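Local coordinates for protein cytosol aminopeptidase (Staphylococcus aureus subsp. aureus, PDB 3KZW) that probably removes amino-terminal residues from peptides as a metal-dependent leucyl aminopeptidase of the cytosol aminopeptidase family, assembled from six copies of the chain, at residues A[77-81]-A[113-118]; A[345-349]-A[360-364]. One frame throughout, in Å; residues are numbered along the deposited sequence.

Contact 1 of 2, residues A[77-81]-A[113-118]; sequences KVGKI and KIWGHL
The imidazole ring of His117 meets Gly79 at its edge. There ND1 of His117 donates a hydrogen bond to Gly79 O over 2.9 Å. The bond is bent, with an N-H...O angle of 138°. The oxygen sits 20° out of the ring plane, and the donor in turn lies somewhat off the plane of the Gly79 carbonyl. A chi1 of -73° sets the His117 ring beside its own backbone N, and the rotation about CB-CG then presents ND1 to Gly79 O. Trp115 of the same helix stacks on Phe137 and packs on helix 144-157.

Gly79 is the third residue of a type II turn from Lys77 to Lys80. Its positive phi suits that place, and its CA lies against the helix between Lys113 and His117. The CA of Gly79 is 4.3 Å from the CA of Ile114.

Apolar groups flank the turn. Val78 CG1 touches Ile114 CG1 at 4.2 Å. Val78 and the aliphatic part of Lys113 cross at about a right angle, and CD of that lysine lies 4.0 Å from Val78 O. At the other end, Ile81 puts its CD1 over the helix backbone, 3.8 Å from Leu118 CA. The same Ile81 CD1 is 4.4 Å from Leu118 CD1. Strand 91-101 completes this packing: Val98 touches both Ile81 and Ile114, while Leu118 rests on Ile96.

The contact helps to hold the turn that enters strand 81-88, an edge of the N-terminal-domain sheet, against helix 108-124. Backbone bonds from Gly79 and Lys80 to Gly99 are a second anchor. One side-chain-to-backbone bond joins the two segments amid apolar contacts. Because ND1 is the donor to a carbonyl, it carries a proton here, and the bond should limit rotation of the ring.

Contact 2 of 2, residues A[345-349]-A[360-364]; sequences MKPDD and EVMNT
Two backbone hydrogen bonds join the turn from Lys346 to Asp349 to segment 360-364. Asp348 N donates to Val361 O over 2.7 Å, and Val361 N donates to Asp349 O over 2.8 Å. The second is nearly straight, at 176°. Val361 O also receives the CA-H of Pro347. Asp348, with positive phi, is the third residue of this type II turn. The pattern is a G1 beta bulge, with Asp348 and Asp349 opposite Val361. It lies where short strand 350-352 begins and strand 358-360 ends.

Within the turn, the Asp349 carboxylate holds Lys346 twice. NZ of Lys346 forms a salt bridge to the syn lone pair of Asp349 OD1 at 3.0 Å, and the backbone N of Lys346 meets Asp349 OD2 from above the carboxylate plane. A water bridges Asp348 O and Glu360 OE2. Glu360 OE1 bonds Ser447.

Packing surrounds this polar frame. Met345 and Thr364 run antiparallel alongside each other, with Met345 CG 3.8 Å from Thr364 CG2. The positive chi1 of Met345 (64°) starts its chain toward the threonine, and the extended remainder carries CE to Thr364 O. Pro347 crosses Thr364 at about a right angle, its CD touching Thr364 CG2 at 3.9 Å. Met362 bends back at chi2 and chi3, bringing SD to 3.5 Å from Asp348 OD1.

Asp348 OD1 and Glu360 OE2 stand 4.4 Å apart, a closeness that could raise the proton affinity of either group. Asp348 is probably stabilised as an anion by the backbone N-H groups of Thr302 and Lys304 of another subunit. The turn is therefore held both by its own chain and across a subunit interface.

Contact 1 lies in the N-terminal domain and contact 2 in the catalytic domain, on opposite sides of the chain's centre, with centres about 50 Å apart. They share no helix or strand. Each holds a type II turn just before a strand, but against different partners. In contact 1 the partner is a helix, and the site is partly buried. In contact 2 it is the end of strand 358-360 and the loop after it. That site is far from the chain's centre yet buried, with another subunit packing on part of it. Contact 1 relies mainly on apolar contacts. Contact 2 adds paired backbone bonds, a bridging water and carboxylates bonded within and beyond the chain.

Contact 1 of 2, residues A[77-81]-A[113-118]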
loop_
_atom_site.group_PDB
_atom_site.type_symbol
_atom_site.label_atom_id
_atom_site.label_comp_id
_atom_site.label_asym_id
_atom_site.label_seq_id
_atom_site.Cartn_x
_atom_site.Cartn_y
_atom_site.Cartn_z
ATOM N N LYS A 77 2.665 -44.299 19.951
ATOM C CA LYS A 77 2.386 -42.892 19.662
ATOM C C LYS A 77 1.191 -42.762 18.714
ATOM O O LYS A 77 1.163 -43.386 17.656
ATOM C CB LYS A 77 3.627 -42.199 19.090
ATOM C CG LYS A 77 3.578 -40.679 19.128
ATOM C CD LYS A 77 4.850 -40.075 18.541
ATOM C CE LYS A 77 4.825 -38.543 18.562
ATOM N NZ LYS A 77 3.836 -37.972 17.602
ATOM N N VAL A 78 0.205 -41.961 19.117
ATOM C CA VAL A 78 -1.068 -41.833 18.398
ATOM C C VAL A 78 -0.887 -41.557 16.904
ATOM O O VAL A 78 -0.340 -40.522 16.510
ATOM C CB VAL A 78 -1.977 -40.737 19.025
ATOM C CG1 VAL A 78 -3.314 -40.657 18.293
ATOM C CG2 VAL A 78 -2.204 -41.008 20.505
ATOM N N GLY A 79 -1.344 -42.502 16.088
ATOM C CA GLY A 79 -1.359 -42.346 14.637
ATOM C C GLY A 79 -0.040 -42.586 13.925
ATOM O O GLY A 79 0.059 -42.360 12.717
ATOM N N LYS A 80 0.973 -43.039 14.661
ATOM C CA LYS A 80 2.284 -43.316 14.066
ATOM C C LYS A 80 2.347 -44.728 13.498
ATOM O O LYS A 80 1.931 -45.689 14.147
ATOM C CB LYS A 80 3.416 -43.096 15.074
ATOM C CG LYS A 80 4.802 -43.100 14.445
ATOM C CD LYS A 80 5.881 -42.757 15.450
ATOM C CE LYS A 80 7.267 -42.830 14.818
ATOM N NZ LYS A 80 8.348 -42.911 15.850
ATOM N N ILE A 81 2.871 -44.840 12.281
ATOM C CA ILE A 81 2.948 -46.115 11.579
ATOM C C ILE A 81 4.308 -46.775 11.793
ATOM O O ILE A 81 5.350 -46.156 11.579
ATOM C CB ILE A 81 2.653 -45.953 10.054
ATOM C CG1 ILE A 81 1.310 -45.243 9.817
ATOM C CG2 ILE A 81 2.696 -47.299 9.331
ATOM C CD1 ILE A 81 0.074 -45.994 10.303
ATOM N N LYS A 113 -7.288 -39.662 13.521
ATOM C CA LYS A 113 -5.855 -39.643 13.259
ATOM C C LYS A 113 -5.307 -41.061 13.069
ATOM O O LYS A 113 -4.449 -41.285 12.216
ATOM C CB LYS A 113 -5.120 -38.927 14.398
ATOM C CG LYS A 113 -3.682 -38.536 14.077
ATOM C CD LYS A 113 -2.998 -37.848 15.253
ATOM C CE LYS A 113 -3.412 -36.386 15.385
ATOM N NZ LYS A 113 -2.794 -35.744 16.580
ATOM N N ILE A 114 -5.816 -42.006 13.863
ATOM C CA ILE A 114 -5.401 -43.410 13.800
ATOM C C ILE A 114 -5.799 -44.051 12.470
ATOM O O ILE A 114 -4.940 -44.555 11.747
ATOM C CB ILE A 114 -5.959 -44.239 14.998
ATOM C CG1 ILE A 114 -5.271 -43.831 16.303
ATOM C CG2 ILE A 114 -5.774 -45.738 14.766
ATOM C CD1 ILE A 114 -6.080 -44.142 17.550
ATOM N N TRP A 115 -7.094 -44.024 12.153
ATOM C CA TRP A 115 -7.600 -44.601 10.904
ATOM C C TRP A 115 -7.087 -43.835 9.686
ATOM O O TRP A 115 -6.774 -44.433 8.654
ATOM C CB TRP A 115 -9.132 -44.644 10.890
ATOM C CG TRP A 115 -9.742 -45.602 11.870
ATOM C CD1 TRP A 115 -10.553 -45.290 12.927
ATOM C CD2 TRP A 115 -9.601 -47.030 11.883
ATOM N NE1 TRP A 115 -10.921 -46.431 13.597
ATOM C CE2 TRP A 115 -10.351 -47.513 12.980
ATOM C CE3 TRP A 115 -8.911 -47.948 11.078
ATOM C CZ2 TRP A 115 -10.434 -48.875 13.291
ATOM C CZ3 TRP A 115 -8.991 -49.303 11.389
ATOM C CH2 TRP A 115 -9.748 -49.751 12.487
ATOM N N GLY A 116 -7.000 -42.513 9.822
ATOM C CA GLY A 116 -6.528 -41.637 8.755
ATOM C C GLY A 116 -5.134 -41.979 8.272
ATOM O O GLY A 116 -4.935 -42.257 7.090
ATOM N N HIS A 117 -4.171 -41.969 9.190
ATOM C CA HIS A 117 -2.784 -42.280 8.849
ATOM C C HIS A 117 -2.602 -43.716 8.356
ATOM O O HIS A 117 -1.771 -43.976 7.482
ATOM C CB HIS A 117 -1.844 -41.998 10.025
ATOM C CG HIS A 117 -1.607 -40.542 10.280
ATOM N ND1 HIS A 117 -1.156 -40.065 11.492
ATOM C CD2 HIS A 117 -1.768 -39.456 9.486
ATOM C CE1 HIS A 117 -1.045 -38.750 11.433
ATOM N NE2 HIS A 117 -1.411 -38.355 10.227
ATOM N N LEU A 118 -3.388 -44.637 8.915
ATOM C CA LEU A 118 -3.340 -46.045 8.527
ATOM C C LEU A 118 -3.752 -46.251 7.072
ATOM O O LEU A 118 -2.981 -46.795 6.286
ATOM C CB LEU A 118 -4.213 -46.899 9.454
ATOM C CG LEU A 118 -4.285 -48.405 9.160
ATOM C CD1 LEU A 118 -2.933 -49.080 9.379
ATOM C CD2 LEU A 118 -5.362 -49.069 9.995
#

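Contact 2 of 2, residues A[345-349]-A[360-364]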
loop_
_atom_site.group_PDB
_atom_site.type_symbol
_atom_site.label_atom_id
_atom_site.label_comp_id
_atom_site.label_asym_id
_atom_site.label_seq_id
_atom_site.Cartn_x
_atom_site.Cartn_y
_atom_site.Cartn_z
ATOM N N MET A 345 -22.841 -5.571 -12.164
ATOM C CA MET A 345 -23.219 -4.725 -11.027
ATOM C C MET A 345 -22.080 -3.813 -10.562
ATOM O O MET A 345 -20.904 -4.167 -10.663
ATOM C CB MET A 345 -23.779 -5.559 -9.863
ATOM C CG MET A 345 -22.806 -6.537 -9.217
ATOM S SD MET A 345 -23.477 -7.246 -7.693
ATOM C CE MET A 345 -22.153 -8.349 -7.210
ATOM N N LYS A 346 -22.452 -2.632 -10.072
ATOM C CA LYS A 346 -21.499 -1.598 -9.672
ATOM C C LYS A 346 -21.899 -1.050 -8.308
ATOM O O LYS A 346 -23.078 -1.096 -7.952
ATOM C CB LYS A 346 -21.492 -0.438 -10.680
ATOM C CG LYS A 346 -21.738 -0.833 -12.131
ATOM C CD LYS A 346 -22.001 0.372 -13.029
ATOM C CE LYS A 346 -23.385 0.978 -12.835
ATOM N NZ LYS A 346 -24.479 0.089 -13.306
ATOM N N PRO A 347 -20.925 -0.526 -7.538
ATOM C CA PRO A 347 -21.271 0.232 -6.335
ATOM C C PRO A 347 -22.201 1.399 -6.668
ATOM O O PRO A 347 -21.974 2.093 -7.656
ATOM C CB PRO A 347 -19.917 0.753 -5.861
ATOM C CG PRO A 347 -18.955 -0.277 -6.319
ATOM C CD PRO A 347 -19.471 -0.752 -7.643
ATOM N N ASP A 348 -23.234 1.593 -5.846
ATOM C CA ASP A 348 -24.300 2.601 -6.049
ATOM C C ASP A 348 -25.563 2.038 -6.710
ATOM O O ASP A 348 -26.623 2.667 -6.655
ATOM C CB ASP A 348 -23.820 3.839 -6.823
ATOM C CG ASP A 348 -22.836 4.682 -6.037
ATOM O OD1 ASP A 348 -22.812 4.602 -4.790
ATOM O OD2 ASP A 348 -22.081 5.435 -6.681
ATOM N N ASP A 349 -25.444 0.870 -7.338
ATOM C CA ASP A 349 -26.590 0.191 -7.943
ATOM C C ASP A 349 -27.654 -0.157 -6.903
ATOM O O ASP A 349 -27.333 -0.581 -5.791
ATOM C CB ASP A 349 -26.147 -1.087 -8.658
ATOM C CG ASP A 349 -25.646 -0.838 -10.075
ATOM O OD1 ASP A 349 -25.703 0.315 -10.553
ATOM O OD2 ASP A 349 -25.200 -1.813 -10.721
ATOM N N GLU A 360 -29.256 -1.318 -1.849
ATOM C CA GLU A 360 -28.156 -0.567 -2.444
ATOM C C GLU A 360 -26.871 -1.373 -2.308
ATOM O O GLU A 360 -26.500 -1.783 -1.206
ATOM C CB GLU A 360 -28.001 0.801 -1.774
ATOM C CG GLU A 360 -26.903 1.677 -2.384
ATOM C CD GLU A 360 -26.651 2.965 -1.606
ATOM O OE1 GLU A 360 -26.784 2.965 -0.363
ATOM O OE2 GLU A 360 -26.311 3.986 -2.246
ATOM N N VAL A 361 -26.203 -1.607 -3.434
ATOM C CA VAL A 361 -24.944 -2.338 -3.443
ATOM C C VAL A 361 -23.791 -1.343 -3.390
ATOM O O VAL A 361 -23.606 -0.554 -4.312
ATOM C CB VAL A 361 -24.818 -3.254 -4.688
ATOM C CG1 VAL A 361 -23.446 -3.914 -4.743
ATOM C CG2 VAL A 361 -25.914 -4.314 -4.685
ATOM N N MET A 362 -23.029 -1.377 -2.299
ATOM C CA MET A 362 -21.876 -0.488 -2.134
ATOM C C MET A 362 -20.538 -1.206 -2.317
ATOM O O MET A 362 -19.495 -0.563 -2.457
ATOM C CB MET A 362 -21.928 0.215 -0.776
ATOM C CG MET A 362 -23.049 1.241 -0.648
ATOM S SD MET A 362 -23.046 2.524 -1.929
ATOM C CE MET A 362 -21.670 3.549 -1.398
ATOM N N ASN A 363 -20.582 -2.537 -2.316
ATOM C CA ASN A 363 -19.403 -3.374 -2.492
ATOM C C ASN A 363 -19.806 -4.650 -3.225
ATOM O O ASN A 363 -20.555 -5.472 -2.692
ATOM C CB ASN A 363 -18.783 -3.689 -1.124
ATOM C CG ASN A 363 -17.492 -4.500 -1.213
ATOM O OD1 ASN A 363 -17.037 -4.883 -2.291
ATOM N ND2 ASN A 363 -16.897 -4.765 -0.058
ATOM N N THR A 364 -19.315 -4.804 -4.452
ATOM C CA THR A 364 -19.670 -5.956 -5.287
ATOM C C THR A 364 -18.973 -7.247 -4.847
ATOM O O THR A 364 -19.339 -8.337 -5.290
ATOM C CB THR A 364 -19.398 -5.698 -6.791
ATOM O OG1 THR A 364 -18.008 -5.414 -6.989
ATOM C CG2 THR A 364 -20.238 -4.530 -7.305
HETATM O O HOH W 1 -27.149 4.644 -5.040
#